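Local coordinates for AB hydrolase-1 domain-containing protein (Parabacteroides distasonis, PDB 4Q34) that is uncharacterised but belongs to the alpha/beta hydrolase family and probably acts as an esterase, at residues A[70-75]-A[308-313]. Residues are numbered along the deposited sequence; the frame is centred on the assembly and turned at random. Where two conformers were deposited one is given.
Sequences EGFQNI and EVADLL
The F72 ring packs against A310, the smallest side chain on its face of the helix, and so illustrates how two helices meet when a large residue on one is matched by a small residue on the other. F72 CE1 lies 3.7 Å from A310 CB, and CZ reaches past the methyl to 4.0 Å from A310 CA. With CG anti to the carbonyl carbon (chi1 -83°), the ring extends outward from helix 72-78 toward helix 306-319. V309 CG1 meets the ring edge near its plane, 4.1 Å from F72 CZ, while L313 CD2 approaches CE2 obliquely at 4.2 Å. I75, one turn on from F72, adds its CG2 methyl 3.8 Å from A310 CB, so that the A310 methyl touches both F72 and I75. Replacing F72 by an alanine would probably deprive V309 of its apolar neighbour in 70-75 and open a gap beside A310, leaving I75 and F76 to cover it. No hydrogen bond joins the two segments, and all five touching residues are buried. M301 and F76, the latter edge-to-face, add further contacts to the ring. The polar flank makes no contact across the segments: D311, partly exposed, forms a salt bridge with R79, and E70, also partly exposed, accepts a 2.9 Å bond at OE2 from N74 ND2, which comes from above the carboxylate plane. On the sheet side, V309 and L313 touch strand 192-198. Such apolar packing between helices beside a mostly parallel sheet is characteristic of the layered alpha/beta hydrolase fold.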
loop_
_atom_site.group_PDB
_atom_site.type_symbol
_atom_site.label_atom_id
_atom_site.label_comp_id
_atom_site.label_asym_id
_atom_site.label_seq_id
_atom_site.Cartn_x
_atom_site.Cartn_y
_atom_site.Cartn_z
ATOM N N GLU A 70 -12.379 -1.998 -13.255
ATOM C CA GLU A 70 -11.510 -0.837 -13.049
ATOM C C GLU A 70 -12.166 0.184 -12.152
ATOM O O GLU A 70 -13.384 0.426 -12.234
ATOM C CB GLU A 70 -11.208 -0.183 -14.400
ATOM C CG GLU A 70 -10.321 -1.030 -15.282
ATOM C CD GLU A 70 -9.803 -0.176 -16.416
ATOM O OE1 GLU A 70 -10.602 0.652 -16.924
ATOM O OE2 GLU A 70 -8.609 -0.255 -16.721
ATOM N N GLY A 71 -11.340 0.793 -11.291
ATOM C CA GLY A 71 -11.717 1.926 -10.502
ATOM C C GLY A 71 -11.187 3.230 -11.042
ATOM O O GLY A 71 -10.614 3.314 -12.158
ATOM N N PHE A 72 -11.389 4.278 -10.233
ATOM C CA PHE A 72 -11.038 5.639 -10.614
ATOM C C PHE A 72 -9.547 5.800 -10.933
ATOM O O PHE A 72 -9.175 6.620 -11.767
ATOM C CB PHE A 72 -11.449 6.630 -9.501
ATOM C CG PHE A 72 -12.900 7.048 -9.553
ATOM C CD1 PHE A 72 -13.836 6.354 -10.314
ATOM C CD2 PHE A 72 -13.329 8.174 -8.868
ATOM C CE1 PHE A 72 -15.174 6.761 -10.337
ATOM C CE2 PHE A 72 -14.653 8.586 -8.897
ATOM C CZ PHE A 72 -15.572 7.888 -9.656
ATOM N N GLN A 73 -8.697 5.035 -10.243
ATOM C CA GLN A 73 -7.275 5.067 -10.543
ATOM C C GLN A 73 -7.016 4.886 -12.066
ATOM O O GLN A 73 -6.244 5.641 -12.685
ATOM C CB GLN A 73 -6.529 3.997 -9.757
ATOM C CG GLN A 73 -5.023 4.006 -10.039
ATOM C CD GLN A 73 -4.245 3.063 -9.147
ATOM O OE1 GLN A 73 -4.749 2.055 -8.712
ATOM N NE2 GLN A 73 -3.008 3.442 -8.804
ATOM N N ASN A 74 -7.612 3.836 -12.637
ATOM C CA ASN A 74 -7.479 3.528 -14.047
ATOM C C ASN A 74 -8.327 4.435 -14.938
ATOM O O ASN A 74 -7.843 4.908 -15.999
ATOM C CB ASN A 74 -7.854 2.078 -14.325
ATOM C CG ASN A 74 -6.822 1.081 -13.830
ATOM O OD1 ASN A 74 -6.038 1.342 -12.893
ATOM N ND2 ASN A 74 -6.832 -0.078 -14.441
ATOM N N ILE A 75 -9.561 4.677 -14.518
ATOM C CA ILE A 75 -10.493 5.445 -15.332
ATOM C C ILE A 75 -9.993 6.872 -15.586
ATOM O O ILE A 75 -10.024 7.358 -16.715
ATOM C CB ILE A 75 -11.869 5.491 -14.666
ATOM C CG1 ILE A 75 -12.491 4.105 -14.681
ATOM C CG2 ILE A 75 -12.819 6.512 -15.358
ATOM C CD1 ILE A 75 -13.672 3.940 -13.743
ATOM N N GLU A 308 -20.468 5.577 -15.007
ATOM C CA GLU A 308 -21.454 6.644 -15.033
ATOM C C GLU A 308 -21.164 7.643 -13.920
ATOM O O GLU A 308 -21.333 8.846 -14.100
ATOM C CB GLU A 308 -22.886 6.086 -14.883
ATOM C CG GLU A 308 -23.273 5.077 -15.961
ATOM C CD GLU A 308 -24.683 4.527 -15.777
ATOM O OE1 GLU A 308 -25.633 5.313 -15.693
ATOM O OE2 GLU A 308 -24.837 3.294 -15.722
ATOM N N VAL A 309 -20.718 7.150 -12.755
ATOM C CA VAL A 309 -20.382 8.032 -11.616
ATOM C C VAL A 309 -19.166 8.905 -12.051
ATOM O O VAL A 309 -19.165 10.123 -11.864
ATOM C CB VAL A 309 -20.095 7.209 -10.359
ATOM C CG1 VAL A 309 -19.632 8.099 -9.226
ATOM C CG2 VAL A 309 -21.345 6.412 -9.901
ATOM N N ALA A 310 -18.209 8.269 -12.707
ATOM C CA ALA A 310 -17.012 8.961 -13.211
ATOM C C ALA A 310 -17.392 10.011 -14.257
ATOM O O ALA A 310 -16.868 11.109 -14.247
ATOM C CB ALA A 310 -16.002 7.976 -13.782
ATOM N N ASP A 311 -18.345 9.697 -15.145
ATOM C CA ASP A 311 -18.765 10.665 -16.135
ATOM C C ASP A 311 -19.333 11.961 -15.519
ATOM O O ASP A 311 -19.112 13.072 -16.029
ATOM C CB ASP A 311 -19.817 10.066 -17.094
ATOM C CG ASP A 311 -19.245 9.003 -18.040
ATOM O OD1 ASP A 311 -18.019 8.907 -18.221
ATOM O OD2 ASP A 311 -20.059 8.232 -18.604
ATOM N N LEU A 312 -20.073 11.801 -14.426
ATOM C CA LEU A 312 -20.626 12.941 -13.692
ATOM C C LEU A 312 -19.512 13.796 -13.153
ATOM O O LEU A 312 -19.550 15.028 -13.268
ATOM C CB LEU A 312 -21.494 12.506 -12.508
ATOM C CG LEU A 312 -22.919 12.083 -12.811
ATOM C CD1 LEU A 312 -23.477 11.542 -11.508
ATOM C CD2 LEU A 312 -23.733 13.251 -13.350
ATOM N N LEU A 313 -18.520 13.153 -12.556
ATOM C CA LEU A 313 -17.374 13.895 -12.081
ATOM C C LEU A 313 -16.616 14.599 -13.240
ATOM O O LEU A 313 -16.254 15.784 -13.118
ATOM C CB LEU A 313 -16.425 13.000 -11.266
ATOM C CG LEU A 313 -15.170 13.683 -10.704
ATOM C CD1 LEU A 313 -15.456 14.912 -9.852
ATOM C CD2 LEU A 313 -14.343 12.651 -9.953
#